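Long-range contact in lipoprotein (Colwellia psychrerythraea, PDB 3O0Y), which is a putative lipoprotein of unknown function, from a bacterial family whose wider clan includes metallopeptidases: residues Lys39-Thr51 with Asp59-Tyr71. Residues are numbered along the deposited sequence; the frame is centred on the assembly and turned at random.
Sequences KQSLFKQRALSAT and DIGQVISSDMEFY
Segment 59-71, the end of helix 57-60 and the loop after it, packs round the break at Q45-R46 between the consecutive helices 27-44 and 47-53, folding back over it near the N-terminus of this mainly helical DUF885 chain. A47, I64 and E69 meet where the loop passes the start of helix 47-53. CB of A47 meets CB of I64 (3.9 Å), and I64 CD1 goes on to A50; its CG1 stands between backbone N and carbonyl carbon (chi1 54°), which sends the ethyl arm along the helix. I60 bends back to place CD1 against CB of F43, 3.4 Å away, the two side chains crossing nearly at right angles. Beside it the methylenes of K44 lie across the amide end of Q62. The type I turn I64-D67 then brings E69 to the helix start. E69 OE2 accepts from L48 N (3.0 Å), which approaches from above the carboxylate plane, and a water joins the same oxygen to S49 OG, itself bonded to T129. Another water bridges backbone groups, accepting from A47 N and donating to the carbonyls of K44 and M68. At the N-cap position, R46 bends at chi2 (-72°) and lays one guanidinium face over CE1 of Y71, NH2 lying 3.4 Å from that carbon, with the planes 45° apart. NH1 donates to Q45 O, while NH2 reaches E76 in a salt bridge and the I127 carbonyl. A leucine in place of R46 would probably leave E76 without its charged mate and the Q45 carbonyl without its donor from NH1. The phenol itself is tied to the E69 carboxylate: Y71 OH donates to E69 OE1 at 2.6 Å, with that oxygen in the plane of the ring.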
loop_
_atom_site.group_PDB
_atom_site.type_symbol
_atom_site.label_atom_id
_atom_site.label_comp_id
_atom_site.label_asym_id
_atom_site.label_seq_id
_atom_site.Cartn_x
_atom_site.Cartn_y
_atom_site.Cartn_z
ATOM N N LYS A 39 -0.709 20.275 1.481
ATOM C CA LYS A 39 -1.528 19.438 2.340
ATOM C C LYS A 39 -3.033 19.718 2.179
ATOM O O LYS A 39 -3.817 18.791 1.976
ATOM C CB LYS A 39 -1.097 19.701 3.763
ATOM C CG LYS A 39 -2.041 19.046 4.757
ATOM C CD LYS A 39 -1.589 19.414 6.137
ATOM C CE LYS A 39 -2.424 20.233 6.909
ATOM N NZ LYS A 39 -2.167 20.116 8.443
ATOM N N GLN A 40 -3.427 20.991 2.279
ATOM C CA GLN A 40 -4.845 21.360 2.354
ATOM C C GLN A 40 -5.532 21.147 1.004
ATOM O O GLN A 40 -6.665 20.649 0.942
ATOM C CB GLN A 40 -5.004 22.784 2.909
ATOM C CG GLN A 40 -4.490 22.870 4.349
ATOM C CD GLN A 40 -4.844 24.127 5.076
ATOM O OE1 GLN A 40 -4.944 25.200 4.487
ATOM N NE2 GLN A 40 -4.964 24.015 6.394
ATOM N N SER A 41 -4.831 21.426 -0.058
ATOM C CA SER A 41 -5.408 21.289 -1.380
ATOM C C SER A 41 -5.585 19.812 -1.768
ATOM O O SER A 41 -6.605 19.454 -2.374
ATOM C CB SER A 41 -4.573 21.965 -2.435
ATOM O OG SER A 41 -4.750 23.351 -2.315
ATOM N N LEU A 42 -4.596 18.994 -1.469
ATOM C CA LEU A 42 -4.691 17.571 -1.803
ATOM C C LEU A 42 -5.856 16.990 -1.017
ATOM O O LEU A 42 -6.716 16.304 -1.600
ATOM C CB LEU A 42 -3.399 16.845 -1.425
ATOM C CG LEU A 42 -3.376 15.351 -1.707
ATOM C CD1 LEU A 42 -3.671 14.993 -3.185
ATOM C CD2 LEU A 42 -2.053 14.735 -1.136
ATOM N N PHE A 43 -5.844 17.205 0.297
ATOM C CA PHE A 43 -6.868 16.570 1.122
ATOM C C PHE A 43 -8.304 17.111 0.937
ATOM O O PHE A 43 -9.250 16.348 1.099
ATOM C CB PHE A 43 -6.490 16.584 2.566
ATOM C CG PHE A 43 -5.495 15.552 2.916
ATOM C CD1 PHE A 43 -4.204 15.891 3.265
ATOM C CD2 PHE A 43 -5.855 14.204 2.871
ATOM C CE1 PHE A 43 -3.283 14.895 3.601
ATOM C CE2 PHE A 43 -4.990 13.238 3.264
ATOM C CZ PHE A 43 -3.686 13.571 3.615
ATOM N N LYS A 44 -8.467 18.384 0.607
ATOM C CA LYS A 44 -9.803 18.867 0.230
ATOM C C LYS A 44 -10.378 18.108 -0.953
ATOM O O LYS A 44 -11.582 17.934 -1.054
ATOM C CB LYS A 44 -9.768 20.344 -0.201
ATOM C CG LYS A 44 -9.525 21.395 0.821
ATOM C CD LYS A 44 -9.206 22.754 -0.009
ATOM C CE LYS A 44 -8.368 23.830 0.772
ATOM N NZ LYS A 44 -7.352 24.651 -0.049
ATOM N N GLN A 45 -9.524 17.730 -1.885
ATOM C CA GLN A 45 -9.918 17.001 -3.081
ATOM C C GLN A 45 -9.866 15.480 -2.931
ATOM O O GLN A 45 -10.180 14.722 -3.854
ATOM C CB GLN A 45 -9.059 17.467 -4.234
ATOM C CG GLN A 45 -9.293 18.938 -4.481
ATOM C CD GLN A 45 -8.483 19.494 -5.582
ATOM O OE1 GLN A 45 -7.540 20.272 -5.329
ATOM N NE2 GLN A 45 -8.831 19.161 -6.798
ATOM N N ARG A 46 -9.382 15.037 -1.762
ATOM C CA ARG A 46 -9.289 13.623 -1.431
ATOM C C ARG A 46 -9.816 13.442 -0.025
ATOM O O ARG A 46 -9.115 12.957 0.898
ATOM C CB ARG A 46 -7.842 13.101 -1.552
ATOM C CG ARG A 46 -7.336 13.087 -2.951
ATOM C CD ARG A 46 -7.978 12.007 -3.782
ATOM N NE ARG A 46 -7.432 11.877 -5.122
ATOM C CZ ARG A 46 -7.920 12.507 -6.196
ATOM N NH1 ARG A 46 -8.892 13.409 -6.091
ATOM N NH2 ARG A 46 -7.407 12.266 -7.397
ATOM N N ALA A 47 -11.093 13.829 0.149
ATOM C CA ALA A 47 -11.676 13.916 1.512
ATOM C C ALA A 47 -11.775 12.546 2.205
ATOM O O ALA A 47 -11.692 12.462 3.431
ATOM C CB ALA A 47 -13.048 14.608 1.480
ATOM N N LEU A 48 -11.867 11.448 1.440
ATOM C CA LEU A 48 -11.843 10.100 2.048
ATOM C C LEU A 48 -10.477 9.722 2.585
ATOM O O LEU A 48 -10.372 9.130 3.652
ATOM C CB LEU A 48 -12.325 9.054 1.044
ATOM C CG LEU A 48 -13.836 9.309 1.106
ATOM C CD1 LEU A 48 -14.522 9.862 -0.074
ATOM C CD2 LEU A 48 -14.597 8.507 2.099
ATOM N N SER A 49 -9.400 10.122 1.916
ATOM C CA SER A 49 -8.058 10.027 2.522
ATOM C C SER A 49 -7.923 10.844 3.813
ATOM O O SER A 49 -7.318 10.401 4.788
ATOM C CB SER A 49 -6.964 10.411 1.477
ATOM O OG SER A 49 -6.890 9.359 0.524
ATOM N N ALA A 50 -8.496 12.055 3.831
ATOM C CA ALA A 50 -8.522 12.860 5.024
ATOM C C ALA A 50 -9.184 12.060 6.134
ATOM O O ALA A 50 -8.655 11.947 7.244
ATOM C CB ALA A 50 -9.318 14.192 4.780
ATOM N N THR A 51 -10.385 11.529 5.852
ATOM C CA THR A 51 -11.046 10.657 6.856
ATOM C C THR A 51 -10.178 9.463 7.356
ATOM O O THR A 51 -10.135 9.174 8.555
ATOM C CB THR A 51 -12.395 10.148 6.287
ATOM O OG1 THR A 51 -13.217 11.290 6.003
ATOM C CG2 THR A 51 -13.066 9.132 7.306
ATOM N N ASP A 59 -7.015 20.661 10.526
ATOM C CA ASP A 59 -5.928 20.187 9.629
ATOM C C ASP A 59 -6.040 20.741 8.203
ATOM O O ASP A 59 -5.033 21.056 7.578
ATOM C CB ASP A 59 -5.940 18.646 9.590
ATOM C CG ASP A 59 -5.922 18.026 10.976
ATOM O OD1 ASP A 59 -4.882 18.163 11.664
ATOM O OD2 ASP A 59 -6.921 17.372 11.391
ATOM N N ILE A 60 -7.259 20.841 7.675
ATOM C CA ILE A 60 -7.535 21.068 6.266
ATOM C C ILE A 60 -7.920 22.517 5.962
ATOM O O ILE A 60 -7.780 22.963 4.824
ATOM C CB ILE A 60 -8.637 20.117 5.762
ATOM C CG1 ILE A 60 -8.258 18.642 6.013
ATOM C CG2 ILE A 60 -8.917 20.278 4.248
ATOM C CD1 ILE A 60 -6.879 18.276 5.515
ATOM N N GLY A 61 -8.417 23.242 6.974
ATOM C CA GLY A 61 -8.874 24.618 6.825
ATOM C C GLY A 61 -10.346 24.705 6.441
ATOM O O GLY A 61 -10.897 25.783 6.225
ATOM N N GLN A 62 -11.013 23.563 6.351
ATOM C CA GLN A 62 -12.444 23.548 6.106
ATOM C C GLN A 62 -12.986 22.160 6.472
ATOM O O GLN A 62 -12.246 21.204 6.554
ATOM C CB GLN A 62 -12.773 23.874 4.645
ATOM C CG GLN A 62 -12.379 22.789 3.659
ATOM C CD GLN A 62 -12.432 23.274 2.216
ATOM O OE1 GLN A 62 -13.316 22.898 1.467
ATOM N NE2 GLN A 62 -11.452 24.119 1.823
ATOM N N VAL A 63 -14.297 22.059 6.646
ATOM C CA VAL A 63 -14.916 20.774 7.067
ATOM C C VAL A 63 -14.995 19.907 5.837
ATOM O O VAL A 63 -15.436 20.359 4.769
ATOM C CB VAL A 63 -16.334 20.992 7.626
ATOM C CG1 VAL A 63 -17.020 19.638 7.936
ATOM C CG2 VAL A 63 -16.257 21.838 8.886
ATOM N N ILE A 64 -14.489 18.685 5.960
ATOM C CA ILE A 64 -14.576 17.741 4.843
ATOM C C ILE A 64 -15.297 16.452 5.148
ATOM O O ILE A 64 -15.333 15.553 4.297
ATOM C CB ILE A 64 -13.141 17.404 4.258
ATOM C CG1 ILE A 64 -12.150 16.917 5.335
ATOM C CG2 ILE A 64 -12.601 18.666 3.601
ATOM C CD1 ILE A 64 -12.447 15.595 6.072
ATOM N N SER A 65 -15.852 16.357 6.366
ATOM C CA SER A 65 -16.347 15.113 6.920
ATOM C C SER A 65 -17.548 14.511 6.174
ATOM O O SER A 65 -17.791 13.306 6.294
ATOM C CB SER A 65 -16.665 15.272 8.410
ATOM O OG SER A 65 -17.433 16.430 8.613
ATOM N N SER A 66 -18.273 15.308 5.405
ATOM C CA SER A 66 -19.289 14.746 4.542
ATOM C C SER A 66 -19.048 15.052 3.088
ATOM O O SER A 66 -19.942 14.905 2.263
ATOM C CB SER A 66 -20.670 15.237 4.950
ATOM O OG SER A 66 -20.803 16.619 4.812
ATOM N N ASP A 67 -17.821 15.394 2.748
ATOM C CA ASP A 67 -17.495 15.626 1.350
ATOM C C ASP A 67 -17.166 14.316 0.635
ATOM O O ASP A 67 -16.722 13.312 1.229
ATOM C CB ASP A 67 -16.304 16.576 1.213
ATOM C CG ASP A 67 -16.648 18.055 1.536
ATOM O OD1 ASP A 67 -17.774 18.370 2.007
ATOM O OD2 ASP A 67 -15.753 18.912 1.313
ATOM N N MET A 68 -17.345 14.370 -0.671
ATOM C CA MET A 68 -17.060 13.287 -1.557
ATOM C C MET A 68 -15.882 13.700 -2.472
ATOM O O MET A 68 -15.565 14.907 -2.610
ATOM C CB MET A 68 -18.312 12.952 -2.409
ATOM C CG MET A 68 -18.172 11.694 -3.325
ATOM S SD MET A 68 -17.500 10.161 -2.652
ATOM C CE MET A 68 -18.488 10.020 -1.065
ATOM N N GLU A 69 -15.230 12.705 -3.078
ATOM C CA GLU A 69 -14.191 12.935 -4.071
ATOM C C GLU A 69 -14.821 12.847 -5.477
ATOM O O GLU A 69 -15.686 12.028 -5.688
ATOM C CB GLU A 69 -13.146 11.866 -3.941
ATOM C CG GLU A 69 -12.419 11.901 -2.605
ATOM C CD GLU A 69 -11.445 10.732 -2.348
ATOM O OE1 GLU A 69 -11.351 9.759 -3.158
ATOM O OE2 GLU A 69 -10.784 10.762 -1.256
ATOM N N PHE A 70 -14.350 13.688 -6.391
ATOM C CA PHE A 70 -14.787 13.695 -7.766
ATOM C C PHE A 70 -13.605 13.657 -8.696
ATOM O O PHE A 70 -12.504 14.208 -8.425
ATOM C CB PHE A 70 -15.662 14.913 -8.048
ATOM C CG PHE A 70 -16.827 15.038 -7.084
ATOM C CD1 PHE A 70 -17.824 14.083 -7.053
ATOM C CD2 PHE A 70 -16.858 16.068 -6.168
ATOM C CE1 PHE A 70 -18.885 14.184 -6.125
ATOM C CE2 PHE A 70 -17.904 16.175 -5.264
ATOM C CZ PHE A 70 -18.913 15.258 -5.267
ATOM N N TYR A 71 -13.834 13.047 -9.831
ATOM C CA TYR A 71 -12.754 12.587 -10.697
ATOM C C TYR A 71 -12.930 13.018 -12.143
ATOM O O TYR A 71 -12.377 12.390 -13.022
ATOM C CB TYR A 71 -12.639 11.042 -10.630
ATOM C CG TYR A 71 -12.076 10.621 -9.308
ATOM C CD1 TYR A 71 -10.737 10.671 -9.094
ATOM C CD2 TYR A 71 -12.910 10.325 -8.238
ATOM C CE1 TYR A 71 -10.185 10.317 -7.846
ATOM C CE2 TYR A 71 -12.412 10.040 -7.025
ATOM C CZ TYR A 71 -11.033 10.030 -6.818
ATOM O OH TYR A 71 -10.529 9.741 -5.581
HETATM O O HOH W 1 -2.594 18.783 10.539
HETATM O O HOH W 2 -12.670 15.421 -1.758
HETATM O O HOH W 3 -14.071 18.847 -0.553
HETATM O O HOH W 4 -12.250 15.726 -5.427
HETATM O O HOH W 5 -9.896 14.654 -8.562
HETATM O O HOH W 6 -8.598 9.249 -1.305
#